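Local coordinates for molinate hydrolase (Gulosibacter molinativorax, PDB 4UB9), which breaks down the thiocarbamate herbicide molinate by hydrolysis, probably as a zinc-dependent enzyme of the amidohydrolase family, at residues Glu113-Phe118 with Asp202-Met207; Met107-Ile112 with Pro188-Arg193; Lys124-Ala129 with Leu148-Ile153; Ile175-Gly178 with Gly183-Met186; Asp102-Met107 with Gly371-Cys376. One frame throughout, in Å; residues are numbered along the deposited sequence.

Contact 1: residues Glu113-Phe118 with Asp202-Met207; sequences EYLARF and DRMDAM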
# COMPACT_ATOMS: atom_id res chain seq x y z
N GLU A 113 -13.23 -12.79 1.76
CA GLU A 113 -13.41 -14.23 1.54
C GLU A 113 -14.60 -14.74 2.32
O GLU A 113 -15.44 -15.47 1.79
CB GLU A 113 -12.16 -15.05 1.86
CG GLU A 113 -11.65 -14.95 3.29
CD GLU A 113 -10.18 -15.32 3.43
OE1 GLU A 113 -9.87 -16.52 3.67
OE2 GLU A 113 -9.32 -14.40 3.37
N TYR A 114 -14.74 -14.28 3.54
CA TYR A 114 -15.88 -14.69 4.37
C TYR A 114 -17.23 -14.21 3.81
O TYR A 114 -18.19 -14.97 3.67
CB TYR A 114 -15.65 -14.13 5.74
CG TYR A 114 -16.71 -14.29 6.82
CD1 TYR A 114 -16.83 -15.49 7.55
CD2 TYR A 114 -17.49 -13.23 7.22
CE1 TYR A 114 -17.73 -15.61 8.61
CE2 TYR A 114 -18.39 -13.34 8.29
CZ TYR A 114 -18.51 -14.53 8.95
OH TYR A 114 -19.40 -14.61 9.99
N LEU A 115 -17.32 -12.92 3.48
CA LEU A 115 -18.62 -12.41 3.01
C LEU A 115 -18.99 -12.96 1.64
O LEU A 115 -20.18 -13.12 1.33
CB LEU A 115 -18.65 -10.89 3.02
CG LEU A 115 -18.64 -10.31 4.45
CD1 LEU A 115 -18.45 -8.79 4.45
CD2 LEU A 115 -19.91 -10.65 5.18
N ALA A 116 -18.00 -13.21 0.80
CA ALA A 116 -18.28 -13.73 -0.52
C ALA A 116 -18.68 -15.19 -0.40
O ALA A 116 -19.59 -15.68 -1.08
CB ALA A 116 -17.10 -13.57 -1.44
N ARG A 117 -18.00 -15.89 0.47
CA ARG A 117 -18.25 -17.32 0.58
C ARG A 117 -19.65 -17.58 1.04
O ARG A 117 -20.26 -18.55 0.64
CB ARG A 117 -17.24 -17.98 1.52
CG ARG A 117 -17.24 -19.51 1.47
CD ARG A 117 -16.30 -20.09 2.53
NE ARG A 117 -14.90 -19.72 2.36
CZ ARG A 117 -14.08 -20.32 1.50
NH1 ARG A 117 -14.50 -21.31 0.74
NH2 ARG A 117 -12.81 -19.90 1.39
N PHE A 118 -20.16 -16.75 1.94
CA PHE A 118 -21.47 -17.04 2.55
C PHE A 118 -22.63 -16.20 2.07
O PHE A 118 -23.72 -16.35 2.59
CB PHE A 118 -21.35 -17.02 4.06
CG PHE A 118 -20.36 -18.03 4.55
CD1 PHE A 118 -20.61 -19.38 4.35
CD2 PHE A 118 -19.16 -17.64 5.07
CE1 PHE A 118 -19.68 -20.34 4.73
CE2 PHE A 118 -18.21 -18.60 5.45
CZ PHE A 118 -18.49 -19.95 5.28
N ASP A 202 -19.71 -2.22 -2.19
CA ASP A 202 -20.85 -1.33 -1.94
C ASP A 202 -22.05 -2.09 -1.44
O ASP A 202 -22.80 -1.64 -0.57
CB ASP A 202 -21.25 -0.52 -3.21
CG ASP A 202 -20.25 0.56 -3.54
OD1 ASP A 202 -19.37 0.90 -2.72
OD2 ASP A 202 -20.30 1.09 -4.67
N ARG A 203 -22.28 -3.24 -2.02
CA ARG A 203 -23.45 -4.05 -1.61
C ARG A 203 -23.31 -4.50 -0.15
O ARG A 203 -24.27 -4.52 0.60
CB ARG A 203 -23.63 -5.25 -2.57
CG ARG A 203 -24.82 -6.14 -2.22
CD ARG A 203 -25.18 -7.06 -3.33
NE ARG A 203 -24.23 -8.16 -3.50
CZ ARG A 203 -23.40 -8.33 -4.53
NH1 ARG A 203 -23.26 -7.43 -5.49
NH2 ARG A 203 -22.63 -9.42 -4.59
N MET A 204 -22.09 -4.83 0.24
CA MET A 204 -21.83 -5.26 1.61
C MET A 204 -21.91 -4.10 2.58
O MET A 204 -22.53 -4.20 3.65
CB MET A 204 -20.45 -5.91 1.75
CG MET A 204 -20.29 -7.23 1.01
SD MET A 204 -21.38 -8.55 1.59
CE MET A 204 -22.76 -8.44 0.46
N ASP A 205 -21.28 -2.99 2.23
CA ASP A 205 -21.42 -1.80 3.09
C ASP A 205 -22.90 -1.43 3.30
O ASP A 205 -23.31 -1.06 4.41
CB ASP A 205 -20.65 -0.62 2.51
CG ASP A 205 -19.13 -0.75 2.78
OD1 ASP A 205 -18.75 -1.61 3.61
OD2 ASP A 205 -18.33 0.01 2.18
N ALA A 206 -23.70 -1.50 2.24
CA ALA A 206 -25.13 -1.10 2.36
C ALA A 206 -25.91 -2.02 3.27
O ALA A 206 -26.74 -1.57 4.05
CB ALA A 206 -25.78 -1.05 1.00
N MET A 207 -25.62 -3.31 3.25
CA MET A 207 -26.38 -4.20 4.16
C MET A 207 -25.98 -4.06 5.65
O MET A 207 -26.77 -4.37 6.54
CB MET A 207 -26.39 -5.65 3.69
CG MET A 207 -25.15 -6.47 3.97
SD MET A 207 -25.48 -8.24 3.78
CE MET A 207 -23.90 -8.77 4.47

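Contact 2: residues Met107-Ile112 with Pro188-Arg193; sequences MGRGGI and PSMQAR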
# COMPACT_ATOMS: atom_id res chain seq x y z
N MET A 107 -11.98 -6.42 10.86
CA MET A 107 -11.02 -5.34 11.13
C MET A 107 -9.60 -5.67 10.72
O MET A 107 -8.70 -4.82 10.82
CB MET A 107 -11.02 -4.97 12.61
CG MET A 107 -12.37 -4.44 13.10
SD MET A 107 -12.22 -3.52 14.65
CE MET A 107 -11.52 -4.78 15.67
N GLY A 108 -9.42 -6.88 10.23
CA GLY A 108 -8.14 -7.30 9.68
C GLY A 108 -8.36 -8.06 8.40
O GLY A 108 -9.11 -7.63 7.57
N ARG A 109 -7.71 -9.21 8.27
CA ARG A 109 -7.84 -10.06 7.10
C ARG A 109 -9.10 -10.89 7.16
O ARG A 109 -9.53 -11.25 8.23
CB ARG A 109 -6.71 -11.05 7.02
CG ARG A 109 -5.35 -10.46 7.13
CD ARG A 109 -4.26 -11.51 7.36
NE ARG A 109 -3.00 -10.81 7.34
CZ ARG A 109 -2.29 -10.60 6.24
NH1 ARG A 109 -2.69 -11.11 5.08
NH2 ARG A 109 -1.17 -9.87 6.29
N GLY A 110 -9.65 -11.22 6.00
CA GLY A 110 -10.70 -12.24 5.92
C GLY A 110 -12.06 -11.77 5.48
O GLY A 110 -12.93 -12.59 5.13
N GLY A 111 -12.30 -10.46 5.58
CA GLY A 111 -13.64 -9.90 5.28
C GLY A 111 -14.17 -10.30 3.91
O GLY A 111 -15.33 -10.69 3.76
N ILE A 112 -13.30 -10.21 2.91
CA ILE A 112 -13.74 -10.45 1.55
C ILE A 112 -14.15 -11.90 1.41
O ILE A 112 -15.26 -12.20 0.97
CB ILE A 112 -12.69 -10.13 0.52
CG1 ILE A 112 -12.35 -8.64 0.54
CG2 ILE A 112 -13.21 -10.48 -0.88
CD1 ILE A 112 -11.10 -8.32 -0.24
N PRO A 188 -3.42 0.64 7.65
CA PRO A 188 -2.56 1.23 6.65
C PRO A 188 -2.16 0.28 5.53
O PRO A 188 -2.19 0.66 4.37
CB PRO A 188 -1.31 1.65 7.47
CG PRO A 188 -1.84 1.88 8.86
CD PRO A 188 -2.87 0.78 9.02
N SER A 189 -1.81 -0.95 5.87
CA SER A 189 -1.42 -1.90 4.85
C SER A 189 -2.57 -2.88 4.45
O SER A 189 -2.36 -3.74 3.59
CB SER A 189 -0.25 -2.73 5.33
OG SER A 189 -0.75 -3.60 6.32
N MET A 190 -3.74 -2.73 5.04
CA MET A 190 -4.88 -3.55 4.69
C MET A 190 -6.05 -2.72 4.18
O MET A 190 -6.77 -2.10 4.95
CB MET A 190 -5.39 -4.31 5.88
CG MET A 190 -4.39 -5.28 6.44
SD MET A 190 -5.19 -6.28 7.72
CE MET A 190 -3.65 -6.96 8.37
N GLN A 191 -6.27 -2.76 2.88
CA GLN A 191 -7.30 -1.96 2.25
C GLN A 191 -8.05 -2.83 1.27
O GLN A 191 -7.74 -2.88 0.06
CB GLN A 191 -6.65 -0.76 1.54
CG GLN A 191 -5.95 0.22 2.48
CD GLN A 191 -5.21 1.36 1.76
OE1 GLN A 191 -4.16 1.84 2.23
NE2 GLN A 191 -5.68 1.72 0.61
N ALA A 192 -9.06 -3.48 1.78
CA ALA A 192 -9.81 -4.45 0.99
C ALA A 192 -10.32 -3.94 -0.35
O ALA A 192 -10.30 -4.66 -1.36
CB ALA A 192 -10.94 -4.98 1.79
N ARG A 193 -10.75 -2.68 -0.38
CA ARG A 193 -11.30 -2.07 -1.62
C ARG A 193 -10.32 -2.04 -2.76
O ARG A 193 -10.72 -2.02 -3.90
CB ARG A 193 -11.85 -0.66 -1.38
CG ARG A 193 -13.35 -0.68 -1.12
CD ARG A 193 -13.96 0.70 -0.89
NE ARG A 193 -15.34 0.58 -0.37
CZ ARG A 193 -16.44 0.54 -1.12
NH1 ARG A 193 -16.40 0.61 -2.46
NH2 ARG A 193 -17.62 0.42 -0.52

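Contact 3: residues Lys124-Ala129 with Leu148-Ile153; sequences KVIEEA and LEPVTI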
# COMPACT_ATOMS: atom_id res chain seq x y z
N LYS A 124 -28.08 -17.97 8.10
CA LYS A 124 -27.63 -19.29 8.62
C LYS A 124 -26.30 -19.19 9.31
O LYS A 124 -26.05 -19.92 10.26
CB LYS A 124 -27.53 -20.30 7.50
CG LYS A 124 -28.89 -20.76 7.04
CD LYS A 124 -28.80 -21.80 5.93
CE LYS A 124 -30.20 -22.26 5.59
NZ LYS A 124 -30.28 -22.76 4.20
N VAL A 125 -25.45 -18.30 8.83
CA VAL A 125 -24.18 -18.05 9.50
C VAL A 125 -24.48 -17.55 10.92
O VAL A 125 -23.83 -17.93 11.90
CB VAL A 125 -23.35 -16.99 8.77
CG1 VAL A 125 -22.14 -16.55 9.60
CG2 VAL A 125 -22.92 -17.51 7.43
N ILE A 126 -25.46 -16.66 11.01
CA ILE A 126 -25.80 -16.06 12.28
C ILE A 126 -26.39 -17.12 13.21
O ILE A 126 -26.06 -17.19 14.39
CB ILE A 126 -26.78 -14.89 12.07
CG1 ILE A 126 -26.02 -13.71 11.47
CG2 ILE A 126 -27.40 -14.46 13.40
CD1 ILE A 126 -26.91 -12.57 11.02
N GLU A 127 -27.26 -17.97 12.68
CA GLU A 127 -27.84 -19.09 13.48
C GLU A 127 -26.75 -20.04 13.97
O GLU A 127 -26.70 -20.36 15.15
CB GLU A 127 -28.90 -19.85 12.71
CG GLU A 127 -30.15 -18.99 12.54
CD GLU A 127 -31.12 -19.50 11.48
OE1 GLU A 127 -30.88 -20.60 10.92
OE2 GLU A 127 -32.12 -18.80 11.21
N GLU A 128 -25.87 -20.42 13.08
CA GLU A 128 -24.70 -21.26 13.45
C GLU A 128 -23.92 -20.62 14.63
O GLU A 128 -23.55 -21.29 15.60
CB GLU A 128 -23.75 -21.46 12.27
CG GLU A 128 -22.48 -22.26 12.58
CD GLU A 128 -21.49 -22.33 11.43
OE1 GLU A 128 -21.44 -21.37 10.63
OE2 GLU A 128 -20.74 -23.34 11.30
N ALA A 129 -23.66 -19.31 14.53
CA ALA A 129 -22.90 -18.61 15.58
C ALA A 129 -23.68 -18.59 16.91
O ALA A 129 -23.09 -18.74 17.99
CB ALA A 129 -22.56 -17.21 15.16
N LEU A 148 -28.61 -5.73 9.52
CA LEU A 148 -29.97 -5.74 9.98
C LEU A 148 -30.81 -6.85 9.39
O LEU A 148 -31.50 -7.56 10.11
CB LEU A 148 -30.63 -4.39 9.73
CG LEU A 148 -32.03 -4.23 10.34
CD1 LEU A 148 -32.06 -4.39 11.85
CD2 LEU A 148 -32.57 -2.86 9.98
N GLU A 149 -30.83 -6.97 8.08
CA GLU A 149 -31.70 -7.94 7.43
C GLU A 149 -31.48 -9.38 7.95
O GLU A 149 -32.42 -10.00 8.43
CB GLU A 149 -31.61 -7.83 5.89
CG GLU A 149 -32.45 -8.84 5.11
CD GLU A 149 -32.14 -8.84 3.60
OE1 GLU A 149 -32.45 -7.83 2.94
OE2 GLU A 149 -31.61 -9.84 3.06
N PRO A 150 -30.26 -9.92 7.86
CA PRO A 150 -30.10 -11.32 8.25
C PRO A 150 -30.18 -11.55 9.74
O PRO A 150 -30.62 -12.61 10.15
CB PRO A 150 -28.71 -11.68 7.75
CG PRO A 150 -28.01 -10.39 7.52
CD PRO A 150 -29.07 -9.40 7.18
N VAL A 151 -29.79 -10.57 10.54
CA VAL A 151 -29.91 -10.74 11.97
C VAL A 151 -31.38 -10.75 12.41
O VAL A 151 -31.77 -11.47 13.32
CB VAL A 151 -29.09 -9.72 12.76
CG1 VAL A 151 -29.80 -8.39 12.88
CG2 VAL A 151 -28.77 -10.26 14.16
N THR A 152 -32.20 -9.97 11.73
CA THR A 152 -33.65 -9.97 11.97
C THR A 152 -34.26 -11.33 11.62
O THR A 152 -34.93 -11.97 12.43
CB THR A 152 -34.37 -8.90 11.10
OG1 THR A 152 -33.88 -7.63 11.47
CG2 THR A 152 -35.88 -8.92 11.31
N ILE A 153 -33.97 -11.79 10.42
CA ILE A 153 -34.41 -13.14 9.98
C ILE A 153 -34.06 -14.22 11.01
O ILE A 153 -34.87 -15.07 11.36
CB ILE A 153 -33.79 -13.52 8.64
CG1 ILE A 153 -34.42 -12.66 7.55
CG2 ILE A 153 -34.02 -15.00 8.33
CD1 ILE A 153 -33.75 -12.73 6.19

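Contact 4: residues Ile175-Gly178 with Gly183-Met186; sequences IGMG and GDFM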
# COMPACT_ATOMS: atom_id res chain seq x y z
N ILE A 175 -24.65 3.40 14.86
CA ILE A 175 -25.08 4.61 14.23
C ILE A 175 -23.85 5.50 14.04
O ILE A 175 -23.23 5.92 15.01
CB ILE A 175 -26.13 5.35 15.05
CG1 ILE A 175 -27.35 4.46 15.35
CG2 ILE A 175 -26.56 6.62 14.34
CD1 ILE A 175 -28.01 3.88 14.14
N GLY A 176 -23.60 5.84 12.78
CA GLY A 176 -22.53 6.77 12.42
C GLY A 176 -21.22 6.11 12.06
O GLY A 176 -20.20 6.77 11.87
N MET A 177 -21.23 4.78 11.99
CA MET A 177 -20.02 4.05 11.61
C MET A 177 -20.17 3.57 10.20
O MET A 177 -21.25 3.15 9.75
CB MET A 177 -19.78 2.84 12.54
CG MET A 177 -18.40 2.16 12.32
SD MET A 177 -18.14 0.63 13.27
CE MET A 177 -19.32 -0.48 12.54
N GLY A 178 -19.06 3.51 9.51
CA GLY A 178 -19.05 2.91 8.17
C GLY A 178 -19.10 1.38 8.20
O GLY A 178 -18.93 0.76 9.25
N GLY A 183 -13.27 3.04 5.78
CA GLY A 183 -12.11 3.39 6.60
C GLY A 183 -12.14 2.85 8.01
O GLY A 183 -11.09 2.63 8.66
N ASP A 184 -13.35 2.71 8.51
CA ASP A 184 -13.57 2.12 9.82
C ASP A 184 -13.04 0.67 10.02
O ASP A 184 -12.90 0.22 11.15
CB ASP A 184 -15.04 2.19 10.15
CG ASP A 184 -15.50 3.62 10.41
OD1 ASP A 184 -14.86 4.33 11.15
OD2 ASP A 184 -16.53 4.02 9.90
N PHE A 185 -12.73 -0.04 8.94
CA PHE A 185 -12.17 -1.38 9.05
C PHE A 185 -10.88 -1.53 8.27
O PHE A 185 -10.39 -2.60 8.12
CB PHE A 185 -13.17 -2.41 8.56
CG PHE A 185 -14.37 -2.55 9.45
CD1 PHE A 185 -15.36 -1.59 9.43
CD2 PHE A 185 -14.51 -3.65 10.28
CE1 PHE A 185 -16.50 -1.75 10.21
CE2 PHE A 185 -15.62 -3.81 11.07
CZ PHE A 185 -16.62 -2.84 11.06
N MET A 186 -10.30 -0.44 7.85
CA MET A 186 -9.01 -0.50 7.22
C MET A 186 -7.84 -0.49 8.21
O MET A 186 -7.98 -0.09 9.36
CB MET A 186 -8.83 0.70 6.30
CG MET A 186 -9.52 0.54 4.97
SD MET A 186 -9.54 2.09 4.00
CE MET A 186 -8.00 2.88 4.33

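Contact 5: residues Asp102-Met107 with Gly371-Cys376; sequences DGIMMM and GTDAGC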
# COMPACT_ATOMS: atom_id res chain seq x y z
N ASP A 102 -18.89 -12.06 11.97
CA ASP A 102 -17.67 -11.79 12.77
C ASP A 102 -16.99 -10.48 12.43
O ASP A 102 -16.15 -10.39 11.54
CB ASP A 102 -16.67 -12.93 12.62
CG ASP A 102 -15.52 -12.84 13.61
OD1 ASP A 102 -15.26 -11.74 14.19
OD2 ASP A 102 -14.92 -13.89 13.86
N GLY A 103 -17.30 -9.46 13.19
CA GLY A 103 -16.81 -8.11 12.91
C GLY A 103 -15.36 -7.87 13.25
O GLY A 103 -14.67 -7.07 12.57
N ILE A 104 -14.89 -8.51 14.31
CA ILE A 104 -13.48 -8.34 14.73
C ILE A 104 -12.59 -8.85 13.61
O ILE A 104 -11.61 -8.22 13.24
CB ILE A 104 -13.15 -9.09 16.04
CG1 ILE A 104 -13.78 -8.33 17.20
CG2 ILE A 104 -11.66 -9.25 16.25
CD1 ILE A 104 -13.06 -7.07 17.61
N MET A 105 -12.96 -9.99 13.06
CA MET A 105 -12.25 -10.53 11.88
C MET A 105 -12.15 -9.48 10.79
O MET A 105 -11.09 -9.23 10.24
CB MET A 105 -12.97 -11.75 11.33
CG MET A 105 -12.15 -12.55 10.31
SD MET A 105 -13.18 -13.91 9.69
CE MET A 105 -14.25 -12.86 8.71
N MET A 106 -13.26 -8.86 10.48
CA MET A 106 -13.30 -7.86 9.39
C MET A 106 -12.44 -6.63 9.63
O MET A 106 -12.16 -5.90 8.72
CB MET A 106 -14.73 -7.44 9.10
CG MET A 106 -15.52 -8.57 8.47
SD MET A 106 -17.23 -8.10 8.48
CE MET A 106 -18.03 -9.67 8.66
N MET A 107 -11.98 -6.42 10.86
CA MET A 107 -11.02 -5.34 11.13
C MET A 107 -9.60 -5.67 10.72
O MET A 107 -8.70 -4.82 10.82
CB MET A 107 -11.02 -4.97 12.61
CG MET A 107 -12.37 -4.44 13.10
SD MET A 107 -12.22 -3.52 14.65
CE MET A 107 -11.52 -4.78 15.67
N GLY A 371 -18.92 -8.70 28.18
CA GLY A 371 -19.04 -8.61 26.71
C GLY A 371 -17.69 -8.72 26.07
O GLY A 371 -16.69 -8.37 26.67
N THR A 372 -17.65 -9.22 24.84
CA THR A 372 -16.36 -9.62 24.23
C THR A 372 -16.04 -9.22 22.80
O THR A 372 -14.92 -9.36 22.37
CB THR A 372 -16.28 -11.16 24.21
OG1 THR A 372 -17.40 -11.67 23.49
CG2 THR A 372 -16.29 -11.71 25.65
N ASP A 373 -17.04 -8.79 22.05
CA ASP A 373 -16.91 -8.49 20.63
C ASP A 373 -16.70 -9.77 19.87
O ASP A 373 -16.29 -9.76 18.73
CB ASP A 373 -15.75 -7.49 20.33
CG ASP A 373 -16.19 -5.98 20.29
OD1 ASP A 373 -17.37 -5.68 20.00
OD2 ASP A 373 -15.33 -5.10 20.57
N ALA A 374 -16.97 -10.90 20.51
CA ALA A 374 -16.57 -12.18 19.92
C ALA A 374 -17.44 -12.60 18.78
O ALA A 374 -18.63 -12.25 18.70
CB ALA A 374 -16.52 -13.27 20.96
N GLY A 375 -16.84 -13.38 17.90
CA GLY A 375 -17.54 -13.90 16.72
C GLY A 375 -17.07 -15.30 16.38
O GLY A 375 -16.09 -15.78 16.89
N CYS A 376 -17.81 -15.95 15.50
CA CYS A 376 -17.43 -17.27 15.03
C CYS A 376 -16.50 -17.10 13.84
O CYS A 376 -16.90 -16.95 12.67
CB CYS A 376 -18.66 -18.10 14.71
SG CYS A 376 -18.21 -19.66 13.94

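Contact 1: residues Glu113-Phe118 with Asp202-Met207
The backbone O of L115 takes a hydrogen bond from the hydroxyl of Y122, while the side chain of L115 packs on M204. The same Y122 also touches M204 and M207, and so lies against both helices. L115, on helix 111-118, and M204, on helix 198-209, are the closest pair of residues, with CA atoms 8.0 Å apart. The two side chains run alongside each other, pointing in opposite senses. M204 is bent at chi2 (-63°) and chi3 (96°), and this turn presents the sulfur. M204 SD lies 3.9 Å from L115 CB and 4.1 Å from L115 CD1. The other branch of L115 faces a second methionine: L115 CD2 is 4.5 Å from M207 CE, a looser approach. M207 reaches toward L115 with a chain extended beyond CG (chi2 164°). Polar groups of both helices find partners away from this apolar strip. R203 forms a salt bridge with E119 of its own chain and another with D380 of the second subunit. R117 pairs with E119 of the second subunit. The contact itself is apolar, one leucine against two methionines. It therefore rests on a few van der Waals touches, one through M204 SD, and not on directed bonds.

Contact 2: residues Met107-Ile112 with Pro188-Arg193
M190 starts with CG beside its backbone N (chi1 -62°) and then runs extended through chi2 (-172°) and chi3 (-168°), which carries its sulfur to G108. M190 SD sits 3.7 Å from G108 CA and 3.9 Å from R109 N, against bare backbone. The methyl goes further, to the side chain of R109. M190 CE is 4.0 Å from R109 NE, and the two chains cross at about a right angle. The guanidinium of R109 is engaged at its far end: NH1 bonds to the backbone O atoms of R193 and M196 of the second subunit. If M190 were an alanine, G108 CA would probably lose its cover and the middle of the R109 chain would be less confined, with NH1 still bonded. A second touch is at the first turn of helix 111-118, where I112 CD1 is 3.9 Å from A192 CB. G110 is the N-cap of the helix, and at its backbone angles a side chain would press on the carbonyl O of R109. The contact thus lays the loop between strand 174-175 and helix 198-209 along the turn that leads from helix 103-106 into helix 111-118.

Contact 3: residues Lys124-Ala129 with Leu148-Ile153
I126 pushes its CD1 methyl into the start of the helix holding P150 and V151, joining two successive helices of the TIM-barrel type fold. Strand 138-143 runs between helices 122-135 and 148-159 in the chain. L148 comes first in the second helix. Its backbone O is gripped twice by T152: OG1 bonds to it at 2.7 Å and N at 3.0 Å, from opposite faces of the carbonyl plane. The hydroxyl comes from 37° out of that plane. E149 bonds through OE2 to N493 of the second subunit. P150 follows, and its ring carbon CB is 3.8 Å from I126 CD1. V151 is the next to meet the methyl. I126 CD1 lies 3.5 Å from V151 N and 4.0 Å from V151 CB, so the methyl rests on backbone as much as on side chain. V151 holds CG1 in the crowded position between N and the carbonyl carbon (chi1 81°), and its side chain also touches F170 of strand 167-170. I126 in turn reaches I168 of that strand. The T152 side chain leaves the backbone away from helix 122-135. At I153 the backbone N bonds to E149 O at 3.1 Å.

Contact 4: residues Ile175-Gly178 with Gly183-Met186
D184 directs its side chain at M177 and G178. Its CB lies 4.0 Å from M177 CG. The next atom, D184 CG, is 3.7 Å from G178 N. At the tip, D184 OD2 accepts a hydrogen bond from G178 N at 2.6 Å, with an N-H...O angle of 151°. The donor comes on the anti side of this oxygen, 27° out of the carboxylate plane. D184 OD2 also lies 3.6 Å from M177 CG, at the root of the methionine chain. G178 has no side chain, which leaves room for the carboxylate to come this close. The D184 side chain also packs on R214 and L247, and on Y257 of the third subunit. Both segments belong to the loop that follows strand 174-175, which runs parallel to strand 239-242 in the TIM-barrel type fold. The zinc ligand H282 ends another strand of this fold, and the side chain of M177 lies about 6 Å from the bound zinc ion. M177 puts CG anti to its backbone N (chi1 -171°) and bends at chi3, which brings its end to F185. M177 CE is 3.9 Å from F185 CE1, at the ring edge. M177 SD sits obliquely, 5.2 Å from the centroid of the F185 ring, in a Met-aromatic contact. G178 O meets the same edge in the plane of the ring, 3.6 Å from F185 CE1. The F185 ring also meets W145 and H246, and H246 ND1 hydrogen-bonds to D184 O.

Contact 5: residues Asp102-Met107 with Gly371-Cys376
Beside the zinc site, I104 of a short, weakly bonded helical turn and D102, its N-cap, pack against the loop that follows strand 368-370. I104 CG1 is 3.3 Å from D373 O. D373 CB lies 3.8 Å from both I104 CG1 and I104 CD1, and the two side chains cross at about a right angle. The D373 side chain is about 5 Å from the bound zinc ion and about 4 Å from that of the ligand H302. Such a place is consistent with the aspartate that ends the last barrel strand in amidohydrolases. D373 OD1 bonds to N97 ND2. Just before it, T372 makes an ST turn, its OG1 accepting from A374 N at 3.1 Å. In the cap, M105 N bonds to D102 OD1 at 3.1 Å, nearly straight at 175° but from well above the carboxylate plane. D102 turns its CG to the far side from the backbone N (chi1 -169°), which sends the carboxylate over the chain at G375. There D102 OD2 is 3.6 Å from G375 C, and it bonds to the hydroxyl of T377. An alanine in place of D102 takes away both oxygens, and M105 N and the T377 hydroxyl would probably be left without these mates and the helical turn less firmly started. D102 CG comes within 3.9 Å of G375 CA, and a CB on that residue would clash with it.

In the fold
All five contacts lie within the amidohydrolase family region, and contact 5 encloses the rest along the chain. Contacts 2 and 1 interleave within it; contacts 3 and 4 fall in series inside both. Helix 111-118 serves contacts 1 and 2, and R193 ties them by salt bridges to D202 and D205. M107 belongs to contacts 2 and 5, and F185 of contact 4 packs on it. Y114 connects contact 1 to V125 of contact 3 and to M105 of contact 5. Contacts 2 and 3 lie farthest apart, 23 Å between centres. Contacts 4 and 5 border the zinc site; contacts 1, 2 and 3 reach the second subunit, contacts 2 and 4 the third, so packing links metal site and interfaces.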